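Local coordinates for beta-galactosidase (Bacillus circulans, PDB 4MAD), which probably hydrolyses terminal non-reducing beta-D-galactose residues from beta-D-galactosides, as a glycoside hydrolase of family 35, at residues S16-D21 with I163-I168; H100-P105 with L197-D202; E387-G390 with F395-Y398; T528-S533 with G538-N543; H545-Y550 with L559-P564. All coordinates share one frame; numbering follows the deposited sequence.

How the contacts relate
Contacts 1 and 2 meet at the catalytic (beta/alpha)8 barrel, their centres about 8 Å apart: contact 1 joins the N-terminal sheet to the start of strand 163-167, which lies between the two strands of contact 2. Contact 2 runs through the barrel interior to Arg104, which is salt-bridged to the predicted nucleophile Glu247. Contacts 4 and 5 share one beta sandwich, centres about 6 Å apart, and are joined by probable backbone hydrogen bonds such as Val540 O to Leu547 N. Contact 3 belongs to another all-beta region, about 25 Å from contact 4 between centres, although their nearest atoms are about 5 Å apart. Contacts 1, 3, 4 and 5 lie away from the annotated sites.

Contact 1 of 5, residues S16-D21 with I163-I168; sequences SQLTYD and IIALQI
Leu18 and Ile164 bring the two backbones together at a single point, their CA atoms 6.0 Å apart, and from there the segments diverge. No direct bond joins the chains; a water does the work. It accepts from Leu18 N at 2.8 Å and donates to Ile164 O at 2.9 Å, so a peptide N-H and a carbonyl oxygen that are too far apart to pair directly are both satisfied. Ile164 has a psi of only -21°, a departure from extended strand geometry, and its carbonyl oxygen is directed toward the water and the N-terminal segment.

Beneath this bridge the packing is apolar. Leu18 sets its CB alongside Ile164, with Leu18 CB 4.2 Å from Ile164 CB and 4.0 Å from Ile164 O. The rest of the leucine passes on: with CG anti to the backbone N (chi1 -179°) the chain extends inward, and its CD2 branch comes 4.4 Å from Ala165 CB, a light touch. Ile164 offers the leucine both its CB and its terminal methyl, Ile164 CD1 lying 4.2 Å from Leu18 CD2. Ile164 also packs on His100 of the adjoining barrel strand. Leu18 also reaches Leu197 on the next strand round and Phe24 in its own hairpin.

Thus one leucine of the small antiparallel sheet formed by 18-20, 24-26 and 29-30 lies against the beginnings of two neighbouring parallel strands, an N-terminal hairpin covering the end of a (beta/alpha)8 barrel remote from the catalytic, C-terminal ends of its strands.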
# COMPACT_ATOMS: atom_id res chain seq x y z
N SER A 16 26.95 -16.52 10.79
CA SER A 16 27.27 -15.22 10.24
C SER A 16 26.70 -14.07 11.06
O SER A 16 25.64 -14.20 11.61
CB SER A 16 26.73 -15.11 8.85
OG SER A 16 27.42 -15.99 8.03
N GLN A 17 27.44 -12.99 11.18
CA GLN A 17 26.94 -11.79 11.84
C GLN A 17 27.40 -10.54 11.12
O GLN A 17 28.56 -10.39 10.89
CB GLN A 17 27.44 -11.72 13.26
CG GLN A 17 27.09 -10.43 13.95
CD GLN A 17 27.59 -10.32 15.37
OE1 GLN A 17 28.34 -11.11 15.82
NE2 GLN A 17 27.13 -9.35 16.05
N LEU A 18 26.49 -9.62 10.82
CA LEU A 18 26.87 -8.34 10.29
C LEU A 18 27.20 -7.39 11.40
O LEU A 18 26.42 -7.18 12.25
CB LEU A 18 25.73 -7.72 9.48
CG LEU A 18 26.02 -6.37 8.83
CD1 LEU A 18 26.99 -6.50 7.68
CD2 LEU A 18 24.78 -5.67 8.40
N THR A 19 28.38 -6.82 11.33
CA THR A 19 28.81 -5.81 12.31
C THR A 19 29.52 -4.70 11.57
O THR A 19 29.56 -4.70 10.40
CB THR A 19 29.80 -6.37 13.35
OG1 THR A 19 31.00 -6.73 12.70
CG2 THR A 19 29.25 -7.55 14.00
N TYR A 20 29.99 -3.73 12.31
CA TYR A 20 30.80 -2.72 11.70
C TYR A 20 31.74 -1.96 12.56
O TYR A 20 31.44 -1.65 13.68
CB TYR A 20 29.95 -1.56 11.15
CG TYR A 20 29.19 -0.78 12.16
CD1 TYR A 20 29.72 0.33 12.77
CD2 TYR A 20 27.94 -1.16 12.51
CE1 TYR A 20 29.01 1.04 13.68
CE2 TYR A 20 27.24 -0.49 13.44
CZ TYR A 20 27.78 0.61 14.02
OH TYR A 20 27.08 1.26 14.91
N ASP A 21 32.87 -1.64 12.00
CA ASP A 21 33.67 -0.68 12.69
C ASP A 21 34.07 0.66 12.12
O ASP A 21 33.74 1.69 12.65
CB ASP A 21 35.06 -1.16 12.97
CG ASP A 21 35.67 -1.84 11.82
OD1 ASP A 21 35.71 -1.28 10.72
OD2 ASP A 21 36.13 -2.96 12.03
N ILE A 163 18.63 -13.44 7.46
CA ILE A 163 18.34 -12.11 7.96
C ILE A 163 19.46 -11.57 8.81
O ILE A 163 19.62 -11.95 9.93
CB ILE A 163 17.11 -12.11 8.88
CG1 ILE A 163 15.85 -12.56 8.18
CG2 ILE A 163 16.91 -10.78 9.43
CD1 ILE A 163 14.70 -12.65 9.05
N ILE A 164 20.20 -10.65 8.24
CA ILE A 164 21.33 -10.01 8.89
C ILE A 164 21.11 -8.67 9.64
O ILE A 164 21.88 -8.29 10.46
CB ILE A 164 22.48 -9.84 7.88
CG1 ILE A 164 22.03 -8.98 6.74
CG2 ILE A 164 22.86 -11.13 7.33
CD1 ILE A 164 23.07 -8.59 5.88
N ALA A 165 20.05 -7.97 9.31
CA ALA A 165 19.75 -6.73 9.98
C ALA A 165 18.27 -6.40 10.03
O ALA A 165 17.51 -6.81 9.26
CB ALA A 165 20.47 -5.64 9.38
N LEU A 166 17.93 -5.62 11.02
CA LEU A 166 16.58 -5.16 11.14
C LEU A 166 16.47 -3.69 11.52
O LEU A 166 17.25 -3.21 12.28
CB LEU A 166 15.88 -6.00 12.16
CG LEU A 166 15.80 -7.49 11.94
CD1 LEU A 166 16.85 -8.14 12.76
CD2 LEU A 166 14.47 -8.00 12.33
N GLN A 167 15.46 -3.02 10.98
CA GLN A 167 15.23 -1.62 11.29
C GLN A 167 14.28 -1.47 12.45
O GLN A 167 13.37 -2.18 12.54
CB GLN A 167 14.63 -0.89 10.12
CG GLN A 167 14.70 0.59 10.23
CD GLN A 167 14.09 1.32 9.08
OE1 GLN A 167 12.89 1.50 9.04
NE2 GLN A 167 14.90 1.72 8.15
N ILE A 168 14.53 -0.50 13.31
CA ILE A 168 13.71 -0.28 14.44
C ILE A 168 12.53 0.58 14.16
O ILE A 168 11.48 0.09 14.22
CB ILE A 168 14.49 0.15 15.68
CG1 ILE A 168 15.34 -1.03 16.14
CG2 ILE A 168 13.54 0.57 16.73
CD1 ILE A 168 16.41 -0.70 16.99
O HOH W 1 23.79 -10.24 11.37

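Contact 2 of 5, residues H100-P105 with L197-D202; sequences HVIVRP and LLFTSD
Ile102 and Phe199 make the close part of this contact, meeting inside the barrel. The isoleucine presents its CG2 methyl to the rim of the phenyl ring, in the ring plane, with Ile102 CG2 3.8 Å from Phe199 CZ and 4.0 Å from Phe199 CE2. The two side chains cross at about a right angle. Phe199 gets there because its CG sits between the backbone N and the carbonyl carbon (chi1 66°), which turns the ring off its strand and lets its far edge approach Ile102. Between these two side chains all is hydrocarbon, and both are buried.

The other end is looser, though buried too. Arg104 NH2 stands 3.8 Å from Ser201 OG, obliquely placed and too far for a hydrogen bond. The guanidinium is held by other groups: Arg104 NH2 makes a salt bridge with Glu247 OE2 and a weak hydrogen bond with Asn170 OD1. A bend at chi3 (64°) helps to bring it there. Glu247 is the predicted nucleophile, so this looser end borders the probable active site.

The nearest CA atoms, those of Arg104 and Thr200, stay 9.4 Å apart because strand 163-167 runs between these two strands in the parallel barrel. Phe199 packs on Ala165 and Gln167 of that middle strand and, on the other flank, on Phe218 and Thr220 of strand 218-223, while Ile102 touches Thr62 and Glu64 of strand 62-66.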
# COMPACT_ATOMS: atom_id res chain seq x y z
N HIS A 100 21.31 -11.93 0.94
CA HIS A 100 21.09 -11.57 2.32
C HIS A 100 19.75 -10.86 2.42
O HIS A 100 19.25 -10.38 1.46
CB HIS A 100 22.15 -10.63 2.83
CG HIS A 100 23.52 -11.14 2.69
ND1 HIS A 100 23.90 -12.34 3.22
CD2 HIS A 100 24.59 -10.64 2.04
CE1 HIS A 100 25.16 -12.56 2.92
NE2 HIS A 100 25.61 -11.55 2.21
N VAL A 101 19.21 -10.85 3.61
CA VAL A 101 17.94 -10.18 3.86
C VAL A 101 17.94 -9.12 5.00
O VAL A 101 18.41 -9.36 6.03
CB VAL A 101 16.86 -11.20 4.16
CG1 VAL A 101 15.56 -10.53 4.52
CG2 VAL A 101 16.67 -12.10 3.00
N ILE A 102 17.37 -7.96 4.74
CA ILE A 102 17.14 -6.95 5.74
C ILE A 102 15.63 -6.89 5.91
O ILE A 102 14.94 -6.88 4.96
CB ILE A 102 17.65 -5.60 5.31
CG1 ILE A 102 19.18 -5.59 5.23
CG2 ILE A 102 17.24 -4.55 6.26
CD1 ILE A 102 19.77 -4.37 4.67
N VAL A 103 15.17 -6.91 7.14
CA VAL A 103 13.76 -6.86 7.45
C VAL A 103 13.50 -5.55 8.19
O VAL A 103 14.23 -5.21 9.05
CB VAL A 103 13.34 -7.99 8.33
CG1 VAL A 103 11.92 -7.90 8.65
CG2 VAL A 103 13.58 -9.24 7.68
N ARG A 104 12.45 -4.93 7.87
CA ARG A 104 12.16 -3.65 8.40
C ARG A 104 10.77 -3.72 9.06
O ARG A 104 9.79 -3.58 8.42
CB ARG A 104 12.20 -2.57 7.31
CG ARG A 104 13.57 -2.37 6.69
CD ARG A 104 13.59 -1.37 5.54
NE ARG A 104 13.23 -0.02 5.97
CZ ARG A 104 13.06 1.00 5.15
NH1 ARG A 104 13.21 0.84 3.85
NH2 ARG A 104 12.74 2.20 5.64
N PRO A 105 10.61 -4.22 10.27
CA PRO A 105 9.35 -4.64 10.88
C PRO A 105 8.45 -3.52 11.41
O PRO A 105 7.39 -3.81 11.89
CB PRO A 105 9.80 -5.55 11.99
CG PRO A 105 11.03 -5.02 12.38
CD PRO A 105 11.71 -4.49 11.19
N LEU A 197 22.28 -6.96 13.49
CA LEU A 197 22.46 -5.54 13.56
C LEU A 197 21.10 -4.82 13.53
O LEU A 197 20.31 -5.07 12.69
CB LEU A 197 23.34 -5.05 12.42
CG LEU A 197 23.50 -3.55 12.37
CD1 LEU A 197 24.07 -2.96 13.57
CD2 LEU A 197 24.24 -3.12 11.22
N LEU A 198 20.87 -3.94 14.49
CA LEU A 198 19.68 -3.12 14.56
C LEU A 198 19.98 -1.71 14.13
O LEU A 198 20.99 -1.21 14.43
CB LEU A 198 19.15 -3.07 16.00
CG LEU A 198 18.69 -4.36 16.64
CD1 LEU A 198 17.92 -4.12 17.92
CD2 LEU A 198 17.92 -5.17 15.72
N PHE A 199 19.10 -1.07 13.42
CA PHE A 199 19.43 0.23 12.91
C PHE A 199 18.17 1.02 12.72
O PHE A 199 17.17 0.47 12.69
CB PHE A 199 20.20 0.10 11.60
CG PHE A 199 19.39 -0.46 10.50
CD1 PHE A 199 18.62 0.33 9.72
CD2 PHE A 199 19.37 -1.81 10.25
CE1 PHE A 199 17.86 -0.21 8.73
CE2 PHE A 199 18.63 -2.33 9.22
CZ PHE A 199 17.88 -1.55 8.50
N THR A 200 18.31 2.32 12.52
CA THR A 200 17.23 3.23 12.20
C THR A 200 17.51 3.92 10.86
O THR A 200 18.58 3.85 10.36
CB THR A 200 17.05 4.33 13.26
OG1 THR A 200 18.27 4.99 13.49
CG2 THR A 200 16.52 3.71 14.57
N SER A 201 16.49 4.55 10.32
CA SER A 201 16.68 5.40 9.17
C SER A 201 15.91 6.68 9.35
O SER A 201 14.92 6.69 9.97
CB SER A 201 16.30 4.69 7.87
OG SER A 201 14.92 4.45 7.72
N ASP A 202 16.45 7.75 8.83
CA ASP A 202 15.80 9.02 8.85
C ASP A 202 16.25 9.88 7.67
O ASP A 202 17.20 9.58 7.04
CB ASP A 202 16.09 9.77 10.11
CG ASP A 202 15.35 9.24 11.28
OD1 ASP A 202 14.18 9.52 11.43
OD2 ASP A 202 15.98 8.54 12.06

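Contact 3 of 5, residues E387-G390 with F395-Y398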
# COMPACT_ATOMS: atom_id res chain seq x y z
N GLU A 387 -14.60 1.92 10.87
CA GLU A 387 -13.84 1.11 11.78
C GLU A 387 -14.71 0.65 12.98
O GLU A 387 -14.49 -0.39 13.55
CB GLU A 387 -12.63 1.85 12.27
CG GLU A 387 -11.69 2.26 11.20
CD GLU A 387 -11.97 3.60 10.59
OE1 GLU A 387 -12.87 4.22 11.07
OE2 GLU A 387 -11.29 4.01 9.65
N LYS A 388 -15.63 1.49 13.34
CA LYS A 388 -16.53 1.22 14.47
C LYS A 388 -17.54 0.13 14.18
O LYS A 388 -18.20 -0.34 15.07
CB LYS A 388 -17.26 2.47 14.96
CG LYS A 388 -16.37 3.49 15.52
CD LYS A 388 -16.02 3.25 16.90
CE LYS A 388 -17.20 3.37 17.82
NZ LYS A 388 -16.86 3.00 19.24
N TYR A 389 -17.71 -0.15 12.90
CA TYR A 389 -18.61 -1.17 12.45
C TYR A 389 -17.80 -2.44 12.13
O TYR A 389 -18.32 -3.34 11.63
CB TYR A 389 -19.44 -0.72 11.27
CG TYR A 389 -20.30 0.50 11.52
CD1 TYR A 389 -21.33 0.46 12.43
CD2 TYR A 389 -20.11 1.65 10.85
CE1 TYR A 389 -22.11 1.53 12.65
CE2 TYR A 389 -20.90 2.72 11.07
CZ TYR A 389 -21.91 2.65 11.99
OH TYR A 389 -22.72 3.71 12.26
N GLY A 390 -16.54 -2.45 12.48
CA GLY A 390 -15.65 -3.54 12.18
C GLY A 390 -15.11 -3.66 10.78
O GLY A 390 -14.76 -4.72 10.38
N PHE A 395 -16.14 0.16 0.80
CA PHE A 395 -17.24 1.10 0.67
C PHE A 395 -18.19 0.82 1.81
O PHE A 395 -18.18 -0.23 2.36
CB PHE A 395 -17.98 0.90 -0.66
CG PHE A 395 -17.15 1.12 -1.89
CD1 PHE A 395 -17.17 2.31 -2.54
CD2 PHE A 395 -16.36 0.12 -2.41
CE1 PHE A 395 -16.42 2.53 -3.62
CE2 PHE A 395 -15.63 0.35 -3.52
CZ PHE A 395 -15.65 1.55 -4.11
N ILE A 396 -18.98 1.80 2.17
CA ILE A 396 -19.99 1.62 3.19
C ILE A 396 -21.17 2.50 2.85
O ILE A 396 -21.03 3.59 2.47
CB ILE A 396 -19.42 1.91 4.58
CG1 ILE A 396 -20.49 1.77 5.64
CG2 ILE A 396 -18.86 3.25 4.64
CD1 ILE A 396 -19.97 1.73 6.93
N VAL A 397 -22.34 1.93 3.01
CA VAL A 397 -23.53 2.67 2.73
C VAL A 397 -24.18 3.06 4.06
O VAL A 397 -24.38 2.25 4.89
CB VAL A 397 -24.56 1.85 1.95
CG1 VAL A 397 -25.78 2.62 1.75
CG2 VAL A 397 -24.02 1.42 0.66
N TYR A 398 -24.51 4.32 4.18
CA TYR A 398 -25.15 4.89 5.34
C TYR A 398 -26.57 5.33 4.92
O TYR A 398 -26.73 5.93 3.92
CB TYR A 398 -24.45 6.13 5.88
CG TYR A 398 -23.07 5.97 6.50
CD1 TYR A 398 -22.91 5.84 7.87
CD2 TYR A 398 -21.93 6.03 5.74
CE1 TYR A 398 -21.67 5.74 8.41
CE2 TYR A 398 -20.73 5.93 6.31
CZ TYR A 398 -20.59 5.78 7.65
OH TYR A 398 -19.40 5.68 8.20
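Tyr389 and Ile396 make the purely apolar part of this contact. Ile396 lies with CG1 anti to its backbone N (chi1 178°), which carries the CD1 methyl out from the strand to within 3.9 Å of Tyr389 CD2. The two side chains cross at about a right angle, and the methyl approaches the ring obliquely. Since the nearest CA atoms, those of Tyr389 and Ile396, are 9.8 Å apart, side chains alone span the gap.

The aromatic part is a glancing one. Tyr389 CE2 comes 4.1 Å from Tyr398 CE1, carbon against carbon, the two side chains meeting at a slant. Within the strand, Ile396 CG1 lies 4.2 Å above one face of the Tyr398 ring, toward its rim, and so the isoleucine touches both tyrosines.

Polar bonds fix the ends of the rings. Tyr389 OH bonds to Ser380 OG and to Leu384 N, while Tyr398 OH bonds to Leu384 O and Ile474 N; both hydroxyls therefore converge on the backbone of one residue. At the base, Gly390 N donates to Glu387 O at 3.1 Å, tightening the turn that carries Tyr389.

The chemistry is that of buried tyrosines used at both ends: their ring carbons pack the 3-10 turn onto strand 395-403, and their hydroxyls hold Leu384 of the connecting chain and also reach strands 378-380 and 473-480.

Contact 4 of 5, residues T528-S533 with G538-N543; sequences TFIDLS and GVVFVN
Ile530 and Val540 point at each other tip to tip across the interior, with Ile530 CD1 3.9 Å from Val540 CG1. The isoleucine keeps CG1 anti to its carbonyl carbon (chi1 -55°) and then runs straight on (chi2 -178°), so the terminal methyl is the part that arrives. The same methyl also grazes the next inward residue of the opposite strand, Ile530 CD1 to Val542 CG2 at 4.3 Å, and so fits beside two valines that lie two positions apart.

Leu532 approaches differently. Rather than meeting Val540 head-on, the two slide past each other in opposite directions, and Leu532 CD2 comes 4.2 Å from Val540 CG2. Val540 thus receives the two residues on separate branches, CG1 for the isoleucine and CG2 for the leucine.

The backbones stay 9.1 Å apart at their nearest CA pair, Ile530 and Val540, the spacing of two layers packed face to face. This is the interior of a jelly-roll beta sandwich of the galactose-binding-domain type, in which strands 528-531 and 537-542 follow one another in the chain but lie in opposing layers. Leu547, Leu559, Val561 and Leu575 pack around the same residues.

At the end of the first strand the chain turns away through an Asx turn. Asp531 OD1 accepts from Ser533 N at 3.0 Å, nearly straight at 162°, the N-H coming from above the carboxylate plane. Ser533 OG donates to Asp531 OD1 at 2.8 Å, using the syn lone pair of that carboxylate oxygen, which thus has two donors from one residue.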
# COMPACT_ATOMS: atom_id res chain seq x y z
N THR A 528 -1.43 -10.15 -18.22
CA THR A 528 -2.22 -9.29 -19.06
C THR A 528 -2.65 -8.03 -18.32
O THR A 528 -2.44 -7.93 -17.16
CB THR A 528 -3.44 -10.01 -19.67
OG1 THR A 528 -4.05 -9.21 -20.65
CG2 THR A 528 -4.43 -10.32 -18.62
N PHE A 529 -3.25 -7.11 -19.05
CA PHE A 529 -3.67 -5.85 -18.48
C PHE A 529 -5.05 -5.47 -18.95
O PHE A 529 -5.34 -5.60 -20.09
CB PHE A 529 -2.69 -4.76 -18.83
CG PHE A 529 -1.25 -5.11 -18.55
CD1 PHE A 529 -0.61 -4.70 -17.40
CD2 PHE A 529 -0.50 -5.86 -19.45
CE1 PHE A 529 0.66 -5.01 -17.16
CE2 PHE A 529 0.79 -6.15 -19.18
CZ PHE A 529 1.34 -5.74 -18.02
N ILE A 530 -5.87 -4.99 -18.04
CA ILE A 530 -7.19 -4.54 -18.38
C ILE A 530 -7.24 -3.03 -18.63
O ILE A 530 -6.93 -2.28 -17.78
CB ILE A 530 -8.21 -4.86 -17.25
CG1 ILE A 530 -8.22 -6.33 -16.91
CG2 ILE A 530 -9.56 -4.48 -17.67
CD1 ILE A 530 -9.21 -6.72 -15.86
N ASP A 531 -7.67 -2.63 -19.80
CA ASP A 531 -7.73 -1.24 -20.19
C ASP A 531 -9.05 -0.65 -19.78
O ASP A 531 -10.03 -1.04 -20.28
CB ASP A 531 -7.63 -1.11 -21.69
CG ASP A 531 -7.96 0.26 -22.18
OD1 ASP A 531 -7.89 1.22 -21.45
OD2 ASP A 531 -8.31 0.36 -23.34
N LEU A 532 -9.01 0.25 -18.82
CA LEU A 532 -10.18 0.79 -18.20
C LEU A 532 -10.42 2.25 -18.52
O LEU A 532 -11.16 2.90 -17.85
CB LEU A 532 -10.10 0.63 -16.71
CG LEU A 532 -10.20 -0.82 -16.27
CD1 LEU A 532 -9.31 -1.22 -15.19
CD2 LEU A 532 -11.59 -1.27 -16.08
N SER A 533 -9.75 2.69 -19.59
CA SER A 533 -9.75 4.07 -20.02
C SER A 533 -11.14 4.56 -20.40
O SER A 533 -11.42 5.73 -20.32
CB SER A 533 -8.79 4.32 -21.20
OG SER A 533 -9.15 3.60 -22.32
N GLY A 538 -13.78 2.85 -10.21
CA GLY A 538 -14.18 1.60 -9.63
C GLY A 538 -13.10 0.64 -9.27
O GLY A 538 -12.04 1.05 -8.99
N VAL A 539 -13.45 -0.62 -9.20
CA VAL A 539 -12.54 -1.71 -8.94
C VAL A 539 -12.86 -2.91 -9.83
O VAL A 539 -13.90 -2.98 -10.40
CB VAL A 539 -12.61 -2.14 -7.48
CG1 VAL A 539 -12.13 -1.04 -6.59
CG2 VAL A 539 -13.97 -2.57 -7.12
N VAL A 540 -11.93 -3.83 -9.92
CA VAL A 540 -12.12 -5.03 -10.70
C VAL A 540 -11.69 -6.30 -9.96
O VAL A 540 -10.72 -6.29 -9.28
CB VAL A 540 -11.36 -4.88 -12.02
CG1 VAL A 540 -11.58 -6.05 -12.88
CG2 VAL A 540 -11.84 -3.65 -12.68
N PHE A 541 -12.42 -7.38 -10.18
CA PHE A 541 -12.15 -8.69 -9.61
C PHE A 541 -11.92 -9.67 -10.74
O PHE A 541 -12.61 -9.65 -11.69
CB PHE A 541 -13.29 -9.17 -8.68
CG PHE A 541 -13.58 -8.22 -7.56
CD1 PHE A 541 -13.08 -8.43 -6.32
CD2 PHE A 541 -14.31 -7.08 -7.78
CE1 PHE A 541 -13.32 -7.54 -5.32
CE2 PHE A 541 -14.54 -6.21 -6.77
CZ PHE A 541 -14.04 -6.43 -5.57
N VAL A 542 -10.92 -10.52 -10.63
CA VAL A 542 -10.72 -11.57 -11.61
C VAL A 542 -10.71 -12.90 -10.86
O VAL A 542 -9.96 -13.08 -10.01
CB VAL A 542 -9.42 -11.35 -12.37
CG1 VAL A 542 -9.05 -12.53 -13.24
CG2 VAL A 542 -9.52 -10.07 -13.13
N ASN A 543 -11.68 -13.73 -11.12
CA ASN A 543 -11.78 -14.95 -10.37
C ASN A 543 -11.76 -14.67 -8.88
O ASN A 543 -11.26 -15.44 -8.13
CB ASN A 543 -10.72 -15.96 -10.78
CG ASN A 543 -10.87 -16.40 -12.23
OD1 ASN A 543 -9.94 -16.38 -12.94
ND2 ASN A 543 -12.04 -16.68 -12.65

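Contact 5 of 5, residues H545-Y550 with L559-P564; sequences HHLGRY and LYVPAP
Leu547 and Leu559 lie against each other where the two outermost strands of the sandwich come closest. Leu547 has CG anti to its carbonyl carbon (chi1 -63°) and extends from there, which carries its methyls to the opposite strand: Leu547 CD1 lies 3.9 Å from Val561 CG2 and also beside Leu559 CB, while Leu547 CD2 is 3.9 Å from Tyr560 O. Leu559 has the same conformation (chi1 -77°) but comes from the other strand, so its branches cross Leu547 at a slant. Leu559 CD1 is 3.9 Å from Leu547 CB and near Gly548 O; Leu559 CD2 goes further and presses on Arg549 O at 3.4 Å, a close methyl-carbonyl approach.

Strands 545-550 and 559-561 run nearly antiparallel, 164° between their directions, but their axes are 7.2 Å apart at the nearest, too wide for direct pairing. They are the two ends of an eight-stranded antiparallel sheet that curls into the jelly roll of the galactose-binding-type domain, and one water bridges the seam between their backbones, donating to Leu547 O at 3.0 Å and to Tyr560 O at 2.8 Å.

Gly548 takes a positive phi at which a CB would be jammed against the carbonyl oxygen of Leu547. Arg549 next to it turns away from the seam; its guanidinium makes a salt bridge with Glu457 through NH1, and its carbonyl oxygen accepts from Thr311 OG1. On the inner side Leu547 and Leu559 both continue onto Val540, and Val561 onto Ile530.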
# COMPACT_ATOMS: atom_id res chain seq x y z
N HIS A 545 -10.24 -12.28 -7.38
CA HIS A 545 -9.03 -11.60 -7.01
C HIS A 545 -9.22 -10.11 -7.26
O HIS A 545 -9.45 -9.71 -8.33
CB HIS A 545 -7.89 -12.08 -7.82
CG HIS A 545 -7.52 -13.50 -7.56
ND1 HIS A 545 -6.86 -13.90 -6.44
CD2 HIS A 545 -7.70 -14.61 -8.30
CE1 HIS A 545 -6.66 -15.20 -6.49
NE2 HIS A 545 -7.18 -15.65 -7.61
N HIS A 546 -9.05 -9.34 -6.21
CA HIS A 546 -9.30 -7.90 -6.28
C HIS A 546 -8.04 -7.22 -6.84
O HIS A 546 -7.07 -7.16 -6.20
CB HIS A 546 -9.61 -7.35 -4.88
CG HIS A 546 -9.95 -5.90 -4.87
ND1 HIS A 546 -10.60 -5.28 -3.84
CD2 HIS A 546 -9.77 -4.95 -5.81
CE1 HIS A 546 -10.78 -4.01 -4.13
NE2 HIS A 546 -10.29 -3.80 -5.33
N LEU A 547 -8.14 -6.75 -8.05
CA LEU A 547 -7.04 -6.13 -8.75
C LEU A 547 -6.58 -4.81 -8.18
O LEU A 547 -5.49 -4.42 -8.38
CB LEU A 547 -7.35 -5.92 -10.21
CG LEU A 547 -7.60 -7.14 -11.07
CD1 LEU A 547 -7.74 -6.75 -12.48
CD2 LEU A 547 -6.58 -8.21 -10.90
N GLY A 548 -7.50 -4.09 -7.58
CA GLY A 548 -7.26 -2.72 -7.25
C GLY A 548 -8.28 -1.77 -7.82
O GLY A 548 -9.29 -2.19 -8.24
N ARG A 549 -7.98 -0.50 -7.76
CA ARG A 549 -8.85 0.53 -8.24
C ARG A 549 -8.42 1.11 -9.59
O ARG A 549 -7.27 1.04 -9.95
CB ARG A 549 -8.86 1.70 -7.25
CG ARG A 549 -8.97 1.31 -5.76
CD ARG A 549 -9.04 2.54 -4.88
NE ARG A 549 -8.47 2.34 -3.58
CZ ARG A 549 -9.14 2.38 -2.45
NH1 ARG A 549 -10.42 2.60 -2.46
NH2 ARG A 549 -8.55 2.19 -1.30
N TYR A 550 -9.39 1.67 -10.30
CA TYR A 550 -9.17 2.41 -11.50
C TYR A 550 -9.91 3.76 -11.44
O TYR A 550 -10.79 3.88 -10.73
CB TYR A 550 -9.65 1.65 -12.70
CG TYR A 550 -11.16 1.49 -12.81
CD1 TYR A 550 -11.93 2.42 -13.45
CD2 TYR A 550 -11.79 0.37 -12.36
CE1 TYR A 550 -13.25 2.26 -13.62
CE2 TYR A 550 -13.13 0.23 -12.50
CZ TYR A 550 -13.86 1.16 -13.13
OH TYR A 550 -15.19 0.96 -13.23
N LEU A 559 -5.09 -2.01 -15.37
CA LEU A 559 -4.84 -2.79 -14.21
C LEU A 559 -4.12 -4.08 -14.61
O LEU A 559 -4.59 -4.75 -15.41
CB LEU A 559 -6.13 -3.17 -13.45
CG LEU A 559 -6.82 -2.14 -12.58
CD1 LEU A 559 -8.18 -2.56 -12.02
CD2 LEU A 559 -5.95 -1.61 -11.55
N TYR A 560 -3.02 -4.36 -13.95
CA TYR A 560 -2.25 -5.57 -14.16
C TYR A 560 -2.97 -6.75 -13.61
O TYR A 560 -3.40 -6.75 -12.52
CB TYR A 560 -0.86 -5.41 -13.57
CG TYR A 560 0.01 -6.61 -13.33
CD1 TYR A 560 0.36 -7.46 -14.32
CD2 TYR A 560 0.53 -6.83 -12.10
CE1 TYR A 560 1.15 -8.49 -14.09
CE2 TYR A 560 1.31 -7.87 -11.85
CZ TYR A 560 1.64 -8.70 -12.86
OH TYR A 560 2.42 -9.74 -12.59
N VAL A 561 -3.04 -7.77 -14.44
CA VAL A 561 -3.54 -9.05 -14.08
C VAL A 561 -2.44 -10.11 -14.12
O VAL A 561 -2.09 -10.56 -15.15
CB VAL A 561 -4.61 -9.47 -15.08
CG1 VAL A 561 -5.24 -10.75 -14.66
CG2 VAL A 561 -5.61 -8.42 -15.30
N PRO A 562 -1.94 -10.53 -12.99
CA PRO A 562 -0.98 -11.60 -12.95
C PRO A 562 -1.57 -12.91 -13.47
O PRO A 562 -2.66 -13.23 -13.16
CB PRO A 562 -0.67 -11.73 -11.46
CG PRO A 562 -1.06 -10.50 -10.89
CD PRO A 562 -2.18 -10.00 -11.66
N ALA A 563 -0.77 -13.71 -14.15
CA ALA A 563 -1.30 -14.92 -14.71
C ALA A 563 -1.96 -15.84 -13.68
O ALA A 563 -2.92 -16.49 -13.99
CB ALA A 563 -0.25 -15.64 -15.42
N PRO A 564 -1.44 -15.89 -12.47
CA PRO A 564 -1.97 -16.83 -11.47
C PRO A 564 -3.42 -16.59 -11.09
O PRO A 564 -4.04 -17.45 -10.58
CB PRO A 564 -1.07 -16.60 -10.30
CG PRO A 564 0.23 -16.32 -10.93
CD PRO A 564 -0.11 -15.44 -12.08
O HOH W 2 -3.60 -4.59 -10.68